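Local coordinates for AB hydrolase-1 domain-containing protein (Parabacteroides distasonis, PDB 4Q34) that is an uncharacterized member of the alpha/beta hydrolase family and a putative esterase, probably cleaving ester bonds in a substrate not yet identified, at residues V204-G209 with A273-D278; I244-N249 with Y260-R265; C82-D87 with A161-K166; T185-R190 with M231-E236. All coordinates share one frame; numbering follows the deposited sequence.

Contact 1 of 4, residues V204-G209 with A273-D278; sequences VPFPEG and AKMLND
A Met-aromatic contact between Phe-206 and the selenomethionine Met-275 fastens the short strand 204-207 to the final turns of helix 257-277. The selenium comes in at the rim of the ring and not over a face: SE of Met-275 lies 4.8 Å from the centroid of the Phe-206 ring, 81° off the ring normal. It sits beside the CD2-CE2 bond, with Met-275 SE 3.7 Å from Phe-206 CD2, and the two side chains cross at about a right angle. Bending at its last torsion (chi3 54°), the selenomethionine carries its methyl group past the ring edge, still in the ring plane, and on to the neighbouring proline, where Met-275 CE rests 3.6 Å from Pro-207 CD. One side chain thus touches both a phenyl ring and a proline ring, and no hydrogen bond joins the segments. Polar chemistry stays on the exposed side of the helix, where Lys-274 NZ meets the syn lone pair of Asp-278 OD1 in a 3.0 Å salt bridge one turn along. Trp-272 of the same helix also meets the strand, its ring edge-to-face with Phe-206 and its NE1 hydrogen-bonded to Pro-205 O. Phe-234 of helix 231-234 packs against both Pro-207 and Met-275. Strand 204-207 pairs in parallel with strand 226-229, and this small separate sheet belongs to the excursion between strands 192-198 and 242-246, a position at which many alpha/beta hydrolases carry an insertion beside the central sheet.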
# COMPACT_ATOMS: atom_id res chain seq x y z
N VAL A 204 -4.34 17.98 -21.55
CA VAL A 204 -5.11 17.35 -22.62
C VAL A 204 -4.39 17.67 -23.93
O VAL A 204 -4.17 18.82 -24.23
CB VAL A 204 -6.56 17.86 -22.63
CG1 VAL A 204 -7.33 17.22 -23.76
CG2 VAL A 204 -7.22 17.62 -21.27
N PRO A 205 -3.99 16.66 -24.71
CA PRO A 205 -3.17 16.96 -25.85
C PRO A 205 -3.96 17.34 -27.12
O PRO A 205 -4.81 16.59 -27.58
CB PRO A 205 -2.35 15.67 -26.07
CG PRO A 205 -3.29 14.62 -25.62
CD PRO A 205 -4.03 15.21 -24.45
N PHE A 206 -3.64 18.49 -27.67
CA PHE A 206 -4.17 18.94 -28.94
C PHE A 206 -3.04 19.21 -29.94
O PHE A 206 -1.90 19.51 -29.52
CB PHE A 206 -4.96 20.23 -28.72
CG PHE A 206 -6.23 20.04 -27.96
CD1 PHE A 206 -6.24 20.12 -26.59
CD2 PHE A 206 -7.41 19.82 -28.63
CE1 PHE A 206 -7.43 19.97 -25.88
CE2 PHE A 206 -8.60 19.62 -27.92
CZ PHE A 206 -8.60 19.72 -26.55
N PRO A 207 -3.33 19.15 -31.25
CA PRO A 207 -2.32 19.48 -32.23
C PRO A 207 -1.89 20.92 -32.13
O PRO A 207 -2.70 21.80 -31.83
CB PRO A 207 -3.01 19.27 -33.59
CG PRO A 207 -4.29 18.63 -33.31
CD PRO A 207 -4.63 18.83 -31.87
N GLU A 208 -0.60 21.14 -32.36
CA GLU A 208 -0.04 22.47 -32.36
C GLU A 208 -0.80 23.33 -33.31
O GLU A 208 -1.11 22.92 -34.43
CB GLU A 208 1.43 22.38 -32.79
CG GLU A 208 2.29 21.79 -31.68
CD GLU A 208 3.62 21.17 -32.15
OE1 GLU A 208 3.82 21.01 -33.36
OE2 GLU A 208 4.45 20.81 -31.27
N GLY A 209 -1.16 24.52 -32.84
CA GLY A 209 -1.90 25.46 -33.64
C GLY A 209 -3.42 25.29 -33.63
O GLY A 209 -4.11 26.10 -34.21
N ALA A 273 -12.63 14.83 -27.98
CA ALA A 273 -13.19 13.61 -28.57
C ALA A 273 -13.61 13.88 -30.02
O ALA A 273 -13.33 13.09 -30.91
CB ALA A 273 -14.39 13.11 -27.77
N LYS A 274 -14.30 14.99 -30.25
CA LYS A 274 -14.75 15.34 -31.59
C LYS A 274 -13.54 15.45 -32.56
O LYS A 274 -13.55 14.89 -33.66
CB LYS A 274 -15.59 16.62 -31.54
CG LYS A 274 -15.98 17.19 -32.90
CD LYS A 274 -16.71 16.19 -33.74
CE LYS A 274 -17.43 16.90 -34.89
NZ LYS A 274 -17.88 15.89 -35.89
N MSE A 275 -12.49 16.14 -32.12
CA MSE A 275 -11.34 16.34 -32.95
C MSE A 275 -10.66 15.05 -33.26
O MSE A 275 -10.25 14.83 -34.39
CB MSE A 275 -10.37 17.31 -32.26
CG MSE A 275 -10.98 18.70 -32.37
SE MSE A 275 -9.79 19.96 -31.46
CE MSE A 275 -8.17 19.47 -32.48
N LEU A 276 -10.55 14.16 -32.28
CA LEU A 276 -9.96 12.83 -32.55
C LEU A 276 -10.84 11.96 -33.43
O LEU A 276 -10.37 11.28 -34.35
CB LEU A 276 -9.62 12.11 -31.25
CG LEU A 276 -8.39 12.66 -30.52
CD1 LEU A 276 -8.33 12.17 -29.07
CD2 LEU A 276 -7.11 12.32 -31.27
N ASN A 277 -12.14 12.00 -33.17
CA ASN A 277 -13.05 11.17 -33.98
C ASN A 277 -13.06 11.64 -35.45
O ASN A 277 -13.14 10.81 -36.39
CB ASN A 277 -14.46 11.19 -33.40
CG ASN A 277 -14.56 10.44 -32.06
OD1 ASN A 277 -13.75 9.56 -31.76
ND2 ASN A 277 -15.55 10.77 -31.26
N ASP A 278 -12.89 12.96 -35.67
CA ASP A 278 -12.79 13.48 -37.02
C ASP A 278 -11.53 13.02 -37.77
O ASP A 278 -11.45 13.13 -39.02
CB ASP A 278 -12.83 15.01 -37.01
CG ASP A 278 -14.20 15.57 -36.75
OD1 ASP A 278 -15.21 14.82 -36.84
OD2 ASP A 278 -14.28 16.78 -36.46

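Contact 2 of 4, residues I244-N249 with Y260-R265; sequences IYYGDN and YEWTRR
The ring of Tyr-246 turns an edge to Trp-262, whose CE3 lies near the tyrosine plane, while one face of the indole is approached by NH1 of Arg-265, near the rim. Tyr-246 CE1 and Trp-262 CE3 are 4.2 Å apart, a relaxed apolar distance. On the indole, Arg-265 NH1 stands 3.2 Å above the Trp-262 plane, and the guanidinium in turn has Trp-262 CE3 at its own edge. Tyrosine and arginine side chains cross at about a right angle, their flat groups inclined by 31°. The closer approach of the pair is made by the aliphatic root of the arginine: Arg-265 CB lies 3.5 Å from Tyr-246 OH and 4.0 Å from Tyr-246 CZ. From there the arginine runs extended from CG to NE (chi2 164°, chi3 172°), which takes its charge away from the strand, alongside the tryptophan and on to a salt bridge with Glu-225. Strand 242-246 and helix 257-277 are the first two elements of a beta-alpha-beta unit completed by strand 283-287, so the packing seats the crossover helix on its own strand. Across the interface the chemistry is purely van der Waals, and the polar ends are bound by further parts of the fold. The bond from Trp-262 NE1 to Arg-115 O should hold the orientation of the indole, that from Tyr-246 OH to Pro-200 O fixes where the ring's end lies, and the carboxylate of Glu-225 probably compensates the charge of the buried arginine.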
# COMPACT_ATOMS: atom_id res chain seq x y z
N ILE A 244 -14.49 8.35 -21.52
CA ILE A 244 -14.29 9.33 -20.46
C ILE A 244 -15.63 9.52 -19.76
O ILE A 244 -16.63 9.73 -20.45
CB ILE A 244 -13.79 10.64 -21.06
CG1 ILE A 244 -12.36 10.45 -21.59
CG2 ILE A 244 -13.78 11.75 -20.02
CD1 ILE A 244 -11.97 11.49 -22.62
N TYR A 245 -15.64 9.43 -18.42
CA TYR A 245 -16.86 9.61 -17.61
C TYR A 245 -16.76 10.83 -16.70
O TYR A 245 -15.73 11.04 -16.05
CB TYR A 245 -17.16 8.38 -16.74
CG TYR A 245 -17.32 7.09 -17.49
CD1 TYR A 245 -18.52 6.74 -18.08
CD2 TYR A 245 -16.26 6.20 -17.60
CE1 TYR A 245 -18.68 5.55 -18.79
CE2 TYR A 245 -16.41 4.99 -18.27
CZ TYR A 245 -17.62 4.68 -18.88
OH TYR A 245 -17.74 3.48 -19.54
N TYR A 246 -17.82 11.64 -16.65
CA TYR A 246 -17.96 12.70 -15.67
C TYR A 246 -19.25 12.53 -14.90
O TYR A 246 -20.30 12.20 -15.47
CB TYR A 246 -17.90 14.13 -16.31
CG TYR A 246 -16.51 14.55 -16.69
CD1 TYR A 246 -15.68 15.18 -15.79
CD2 TYR A 246 -16.01 14.27 -17.95
CE1 TYR A 246 -14.37 15.51 -16.14
CE2 TYR A 246 -14.70 14.60 -18.30
CZ TYR A 246 -13.89 15.20 -17.40
OH TYR A 246 -12.59 15.52 -17.75
N GLY A 247 -19.19 12.82 -13.62
CA GLY A 247 -20.37 12.78 -12.76
C GLY A 247 -21.22 14.05 -12.76
O GLY A 247 -21.27 14.79 -13.75
N ASP A 248 -21.85 14.28 -11.61
CA ASP A 248 -22.96 15.24 -11.49
C ASP A 248 -22.54 16.44 -10.66
O ASP A 248 -21.40 16.54 -10.22
CB ASP A 248 -24.12 14.49 -10.83
CG ASP A 248 -25.48 15.03 -11.21
OD1 ASP A 248 -25.56 16.14 -11.79
OD2 ASP A 248 -26.47 14.32 -10.90
N ASN A 249 -23.48 17.37 -10.42
CA ASN A 249 -23.19 18.61 -9.68
C ASN A 249 -22.04 19.40 -10.28
O ASN A 249 -21.33 20.10 -9.58
CB ASN A 249 -23.01 18.32 -8.19
CG ASN A 249 -24.23 17.66 -7.58
OD1 ASN A 249 -24.22 16.47 -7.21
ND2 ASN A 249 -25.32 18.39 -7.58
N TYR A 260 -15.98 24.36 -10.64
CA TYR A 260 -16.24 24.75 -12.03
C TYR A 260 -15.19 24.22 -12.99
O TYR A 260 -15.49 23.94 -14.13
CB TYR A 260 -16.43 26.27 -12.19
CG TYR A 260 -16.94 26.67 -13.55
CD1 TYR A 260 -18.26 26.43 -13.91
CD2 TYR A 260 -16.09 27.22 -14.49
CE1 TYR A 260 -18.73 26.75 -15.17
CE2 TYR A 260 -16.56 27.56 -15.75
CZ TYR A 260 -17.89 27.31 -16.08
OH TYR A 260 -18.36 27.63 -17.33
N GLU A 261 -13.99 23.99 -12.50
CA GLU A 261 -12.97 23.37 -13.33
C GLU A 261 -13.47 22.08 -13.93
O GLU A 261 -13.09 21.77 -15.05
CB GLU A 261 -11.70 23.12 -12.55
CG GLU A 261 -10.96 24.42 -12.28
CD GLU A 261 -9.54 24.23 -11.77
OE1 GLU A 261 -9.13 23.08 -11.46
OE2 GLU A 261 -8.82 25.26 -11.70
N TRP A 262 -14.30 21.33 -13.20
CA TRP A 262 -14.84 20.07 -13.73
C TRP A 262 -15.83 20.32 -14.86
O TRP A 262 -15.87 19.61 -15.83
CB TRP A 262 -15.45 19.18 -12.62
CG TRP A 262 -14.47 18.88 -11.55
CD1 TRP A 262 -14.51 19.29 -10.24
CD2 TRP A 262 -13.28 18.09 -11.69
NE1 TRP A 262 -13.41 18.81 -9.56
CE2 TRP A 262 -12.65 18.06 -10.43
CE3 TRP A 262 -12.68 17.40 -12.77
CZ2 TRP A 262 -11.43 17.42 -10.21
CZ3 TRP A 262 -11.46 16.70 -12.53
CH2 TRP A 262 -10.86 16.72 -11.27
N THR A 263 -16.67 21.34 -14.72
CA THR A 263 -17.50 21.75 -15.84
C THR A 263 -16.72 22.07 -17.10
O THR A 263 -17.13 21.67 -18.19
CB THR A 263 -18.31 23.01 -15.45
OG1 THR A 263 -18.96 22.74 -14.20
CG2 THR A 263 -19.33 23.34 -16.49
N ARG A 264 -15.65 22.84 -16.94
CA ARG A 264 -14.77 23.19 -18.07
C ARG A 264 -14.14 21.94 -18.68
O ARG A 264 -14.00 21.86 -19.92
CB ARG A 264 -13.61 24.10 -17.65
CG ARG A 264 -13.98 25.30 -16.80
CD ARG A 264 -12.74 26.15 -16.53
NE ARG A 264 -12.72 27.29 -17.43
CZ ARG A 264 -13.11 28.51 -17.11
NH1 ARG A 264 -13.52 28.81 -15.87
NH2 ARG A 264 -13.08 29.46 -18.03
N ARG A 265 -13.80 20.97 -17.83
CA ARG A 265 -13.17 19.73 -18.29
C ARG A 265 -14.13 18.87 -19.12
O ARG A 265 -13.74 18.34 -20.17
CB ARG A 265 -12.58 18.95 -17.12
CG ARG A 265 -11.27 19.62 -16.74
CD ARG A 265 -10.81 19.18 -15.37
NE ARG A 265 -9.47 19.71 -15.17
CZ ARG A 265 -8.85 19.69 -14.01
NH1 ARG A 265 -9.43 19.21 -12.92
NH2 ARG A 265 -7.62 20.19 -13.97

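Contact 3 of 4, residues C82-D87 with A161-K166; sequences CVYLVD and AALFDK. With GOL (glycerol), chain I.
Leu-163 and Val-86 meet tip to tip in the tight part of this contact, with Leu-163 CD2 3.7 Å from Val-86 CG2. The leucine reaches straight off its helix, CG lying opposite the backbone N across CA-CB (chi1 176°), and its fork spreads over two strand residues. The second branch is held more loosely: Leu-163 CD1 stays 4.3 Å from Tyr-84 CD2. Tyr-84 and Val-86 both point at the helix while Leu-85 between them points away, the usual alternation of a strand. These residues belong to the central sheet of the alpha/beta hydrolase fold, where strand 83-87 runs parallel to strand 49-52 and helix 153-167 packs against one face. Val-50 of that neighbouring strand also touches Leu-163, and Phe-14 and Val-16 of strand 10-16 add to its apolar surroundings. Beyond the leucine the character changes, and the gap between the ends of Tyr-84 and Lys-166 is taken up by a glycerol, probably from the crystallisation liquor. Its O3 lies in the plane of the tyrosine ring, at the edge, and forms a hydrogen bond of 2.7 Å with Tyr-84 OH in which either hydroxyl could be the donor. At the other end the bond is weak, Lys-166 NZ standing 3.5 Å from glycerol O1. The exposed lysine is extended until its last torsion, where a turn (chi4 65°) directs the ammonium group; it also makes a cation-pi contact with Phe-14. Tyr-84 meets the ring of Tyr-38 from the adjoining strand 28-41, their planes about 20° apart.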
# COMPACT_ATOMS: atom_id res chain seq x y z
N CYS A 82 -8.48 -10.14 -14.58
CA CYS A 82 -7.26 -9.87 -13.81
C CYS A 82 -7.23 -8.41 -13.48
O CYS A 82 -7.44 -7.58 -14.38
CB CYS A 82 -5.97 -10.24 -14.56
SG CYS A 82 -5.91 -11.96 -15.03
N VAL A 83 -6.97 -8.09 -12.22
CA VAL A 83 -6.97 -6.73 -11.79
C VAL A 83 -5.60 -6.39 -11.17
O VAL A 83 -5.15 -7.08 -10.26
CB VAL A 83 -8.08 -6.46 -10.76
CG1 VAL A 83 -7.92 -5.11 -10.13
CG2 VAL A 83 -9.48 -6.61 -11.37
N TYR A 84 -5.01 -5.28 -11.64
CA TYR A 84 -3.76 -4.75 -11.17
C TYR A 84 -4.02 -3.39 -10.54
O TYR A 84 -4.42 -2.46 -11.22
CB TYR A 84 -2.75 -4.61 -12.32
CG TYR A 84 -2.26 -5.92 -12.83
CD1 TYR A 84 -3.08 -6.72 -13.60
CD2 TYR A 84 -0.97 -6.38 -12.51
CE1 TYR A 84 -2.63 -7.97 -14.04
CE2 TYR A 84 -0.52 -7.61 -12.96
CZ TYR A 84 -1.36 -8.40 -13.70
OH TYR A 84 -0.88 -9.61 -14.12
N LEU A 85 -3.84 -3.30 -9.24
CA LEU A 85 -3.99 -2.02 -8.52
C LEU A 85 -2.60 -1.44 -8.30
O LEU A 85 -1.69 -2.15 -7.85
CB LEU A 85 -4.68 -2.24 -7.15
CG LEU A 85 -6.21 -2.48 -7.05
CD1 LEU A 85 -6.76 -1.93 -5.75
CD2 LEU A 85 -7.00 -1.89 -8.21
N VAL A 86 -2.43 -0.13 -8.53
CA VAL A 86 -1.10 0.45 -8.53
C VAL A 86 -1.04 1.63 -7.56
O VAL A 86 -2.01 2.41 -7.47
CB VAL A 86 -0.71 0.91 -9.97
CG1 VAL A 86 0.70 1.49 -9.98
CG2 VAL A 86 -0.87 -0.25 -10.99
N ASP A 87 0.10 1.75 -6.85
CA ASP A 87 0.54 2.99 -6.24
C ASP A 87 1.70 3.50 -7.12
O ASP A 87 2.74 2.84 -7.28
CB ASP A 87 1.03 2.79 -4.85
CG ASP A 87 -0.02 2.19 -3.93
OD1 ASP A 87 -1.23 2.51 -4.00
OD2 ASP A 87 0.40 1.38 -3.06
N ALA A 161 4.19 2.33 -18.09
CA ALA A 161 4.64 1.68 -19.33
C ALA A 161 5.40 0.38 -19.04
O ALA A 161 5.20 -0.62 -19.75
CB ALA A 161 5.47 2.61 -20.15
N ALA A 162 6.24 0.40 -18.01
CA ALA A 162 7.02 -0.78 -17.60
C ALA A 162 6.06 -1.89 -17.15
O ALA A 162 6.26 -3.06 -17.47
CB ALA A 162 8.00 -0.43 -16.50
N LEU A 163 4.96 -1.50 -16.52
CA LEU A 163 3.98 -2.48 -16.10
C LEU A 163 3.25 -3.11 -17.28
O LEU A 163 3.12 -4.33 -17.33
CB LEU A 163 2.94 -1.82 -15.20
CG LEU A 163 1.78 -2.70 -14.74
CD1 LEU A 163 2.29 -3.99 -14.08
CD2 LEU A 163 0.86 -1.88 -13.80
N PHE A 164 2.77 -2.29 -18.22
CA PHE A 164 2.12 -2.81 -19.41
C PHE A 164 3.08 -3.65 -20.24
O PHE A 164 2.70 -4.66 -20.79
CB PHE A 164 1.51 -1.70 -20.25
CG PHE A 164 0.17 -1.26 -19.75
CD1 PHE A 164 -0.95 -2.03 -19.99
CD2 PHE A 164 0.04 -0.13 -19.00
CE1 PHE A 164 -2.19 -1.66 -19.50
CE2 PHE A 164 -1.20 0.28 -18.55
CZ PHE A 164 -2.31 -0.51 -18.78
N ASP A 165 4.33 -3.25 -20.32
CA ASP A 165 5.30 -4.07 -21.03
C ASP A 165 5.47 -5.44 -20.41
O ASP A 165 5.68 -6.45 -21.12
CB ASP A 165 6.63 -3.34 -21.11
CG ASP A 165 6.62 -2.22 -22.16
OD1 ASP A 165 5.64 -2.08 -22.94
OD2 ASP A 165 7.63 -1.48 -22.19
N LYS A 166 5.43 -5.50 -19.10
CA LYS A 166 5.60 -6.73 -18.35
C LYS A 166 4.41 -7.68 -18.50
O LYS A 166 4.62 -8.87 -18.74
CB LYS A 166 5.80 -6.42 -16.87
CG LYS A 166 5.98 -7.60 -15.93
CD LYS A 166 6.09 -7.14 -14.47
CE LYS A 166 6.05 -8.30 -13.51
NZ LYS A 166 7.24 -9.20 -13.68
C1 GOL I . 4.26 -11.50 -11.32
O1 GOL I . 5.59 -10.99 -11.20
C2 GOL I . 3.67 -11.22 -12.72
O2 GOL I . 3.36 -12.45 -13.36
C3 GOL I . 2.40 -10.37 -12.63
O3 GOL I . 1.44 -10.79 -13.57

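Contact 4 of 4, residues T185-R190 with M231-E236; sequences TLLKTR and MSVFME
Apolar packing carries this contact, with Leu-187 dividing its two methyl groups between Val-233 and Glu-236. Leu-187 CD1 lies 3.9 Å from Val-233 CG1, the side chains crossing at about a right angle. The other branch rests on the aliphatic part of the glutamate, Leu-187 CD2 being 3.8 Å from Glu-236 CB and 3.9 Å from its CG. A sharp bend at chi2 (-74°) then swings the carboxylate off this line, and its OE1 forms a salt bridge with Lys-239. Beside it Leu-186 makes a van der Waals contact with the backbone, its CD2 3.8 Å from Glu-236 O; Tyr-237 touches both leucines.

Hydrogen bonds act only within each segment or outward from it. Lys-188 N binds Thr-185 O at 2.9 Å, an i to i+3 bond, and Glu-236 N binds Val-233 O. A glycerol, probably from the crystallisation liquor, donates a hydrogen bond to Thr-189 O and a weak one to Leu-186 O. The pairing is a surface contact between the connection from helix 178-185 to strand 192-198 and the short helix 231-234, which belongs to the excursion preceding strand 242-246 of the alpha/beta hydrolase sheet.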
# COMPACT_ATOMS: atom_id res chain seq x y z
N THR A 185 1.36 7.56 -20.98
CA THR A 185 1.74 6.15 -20.99
C THR A 185 1.44 5.55 -22.39
O THR A 185 2.21 4.69 -22.88
CB THR A 185 1.00 5.38 -19.91
OG1 THR A 185 1.18 6.02 -18.65
CG2 THR A 185 1.52 3.94 -19.80
N LEU A 186 0.37 6.00 -23.04
CA LEU A 186 0.01 5.50 -24.35
C LEU A 186 1.16 5.65 -25.38
O LEU A 186 1.32 4.82 -26.28
CB LEU A 186 -1.28 6.19 -24.85
CG LEU A 186 -1.88 5.65 -26.16
CD1 LEU A 186 -2.44 4.25 -25.95
CD2 LEU A 186 -2.99 6.54 -26.69
N LEU A 187 1.98 6.69 -25.22
CA LEU A 187 3.04 7.02 -26.12
C LEU A 187 4.29 6.22 -25.84
O LEU A 187 5.30 6.38 -26.53
CB LEU A 187 3.39 8.51 -25.96
CG LEU A 187 2.20 9.47 -26.13
CD1 LEU A 187 2.75 10.88 -25.99
CD2 LEU A 187 1.55 9.29 -27.48
N LYS A 188 4.23 5.34 -24.83
CA LYS A 188 5.40 4.63 -24.30
C LYS A 188 5.32 3.13 -24.29
O LYS A 188 6.26 2.47 -23.86
CB LYS A 188 5.62 5.02 -22.83
CG LYS A 188 5.94 6.45 -22.66
CD LYS A 188 6.21 6.75 -21.21
CE LYS A 188 6.69 8.16 -21.21
NZ LYS A 188 7.18 8.62 -19.91
N THR A 189 4.19 2.58 -24.72
CA THR A 189 4.00 1.15 -24.72
C THR A 189 3.06 0.80 -25.86
O THR A 189 2.22 1.61 -26.23
CB THR A 189 3.46 0.65 -23.38
OG1 THR A 189 3.29 -0.78 -23.44
CG2 THR A 189 2.09 1.22 -23.06
N ARG A 190 3.24 -0.40 -26.42
CA ARG A 190 2.34 -1.01 -27.38
C ARG A 190 1.16 -1.72 -26.73
O ARG A 190 0.17 -2.02 -27.39
CB ARG A 190 3.11 -2.03 -28.25
CG ARG A 190 4.02 -1.42 -29.29
CD ARG A 190 3.27 -1.01 -30.57
NE ARG A 190 2.94 -2.16 -31.41
CZ ARG A 190 2.23 -2.07 -32.53
NH1 ARG A 190 1.77 -0.89 -32.93
NH2 ARG A 190 1.98 -3.15 -33.24
N MSE A 231 1.40 16.94 -34.55
CA MSE A 231 0.25 16.24 -35.18
C MSE A 231 0.46 14.75 -35.11
O MSE A 231 -0.47 14.01 -34.82
CB MSE A 231 0.05 16.76 -36.60
CG MSE A 231 -1.08 16.05 -37.34
SE MSE A 231 -2.79 16.29 -36.37
CE MSE A 231 -3.24 18.03 -37.21
N SER A 232 1.67 14.25 -35.35
CA SER A 232 1.84 12.78 -35.32
C SER A 232 1.63 12.17 -33.94
O SER A 232 1.24 10.99 -33.83
CB SER A 232 3.24 12.38 -35.86
OG SER A 232 4.25 12.70 -34.92
N VAL A 233 1.85 12.94 -32.89
CA VAL A 233 1.62 12.51 -31.53
C VAL A 233 0.10 12.54 -31.24
O VAL A 233 -0.45 11.59 -30.68
CB VAL A 233 2.42 13.36 -30.54
CG1 VAL A 233 2.06 13.02 -29.12
CG2 VAL A 233 3.91 13.13 -30.77
N PHE A 234 -0.55 13.61 -31.66
CA PHE A 234 -2.01 13.71 -31.52
C PHE A 234 -2.69 12.51 -32.17
O PHE A 234 -3.61 11.95 -31.58
CB PHE A 234 -2.52 15.01 -32.12
CG PHE A 234 -4.01 15.22 -31.95
CD1 PHE A 234 -4.54 15.45 -30.68
CD2 PHE A 234 -4.87 15.20 -33.05
CE1 PHE A 234 -5.88 15.67 -30.50
CE2 PHE A 234 -6.25 15.42 -32.87
CZ PHE A 234 -6.73 15.65 -31.60
N MSE A 235 -2.19 12.09 -33.34
CA MSE A 235 -2.79 10.94 -34.05
C MSE A 235 -2.69 9.66 -33.27
O MSE A 235 -3.47 8.72 -33.52
CB MSE A 235 -2.18 10.72 -35.44
CG MSE A 235 -2.44 11.88 -36.38
SE MSE A 235 -4.36 12.13 -36.83
CE MSE A 235 -4.69 10.28 -37.46
N GLU A 236 -1.74 9.55 -32.33
CA GLU A 236 -1.66 8.33 -31.52
C GLU A 236 -2.92 8.08 -30.71
O GLU A 236 -3.27 6.93 -30.48
CB GLU A 236 -0.40 8.27 -30.62
CG GLU A 236 0.94 8.63 -31.27
CD GLU A 236 1.52 7.60 -32.21
OE1 GLU A 236 0.88 6.53 -32.40
OE2 GLU A 236 2.63 7.88 -32.75

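Contacts 1, 2 and 3 are buried, whereas contact 4 lies at the surface. Contacts 1 and 2 use different ends of helix 257-277: near its start, Trp-262 and the aliphatic root of a salt-bridged arginine pack on a tyrosine of the central sheet, and near its end a selenomethionine meets the separate strand 204-207. Contact 3 reaches that same central sheet on the opposite side of the chain's centre, mainly through a leucine set on a valine and a tyrosine, with a glycerol at its polar margin. Contact 4 adjoins contact 1 through Phe-234 and contact 3 through a probable hydrogen bond from Thr-189 to Asp-165. None of the four has a hydrogen bond between its segments.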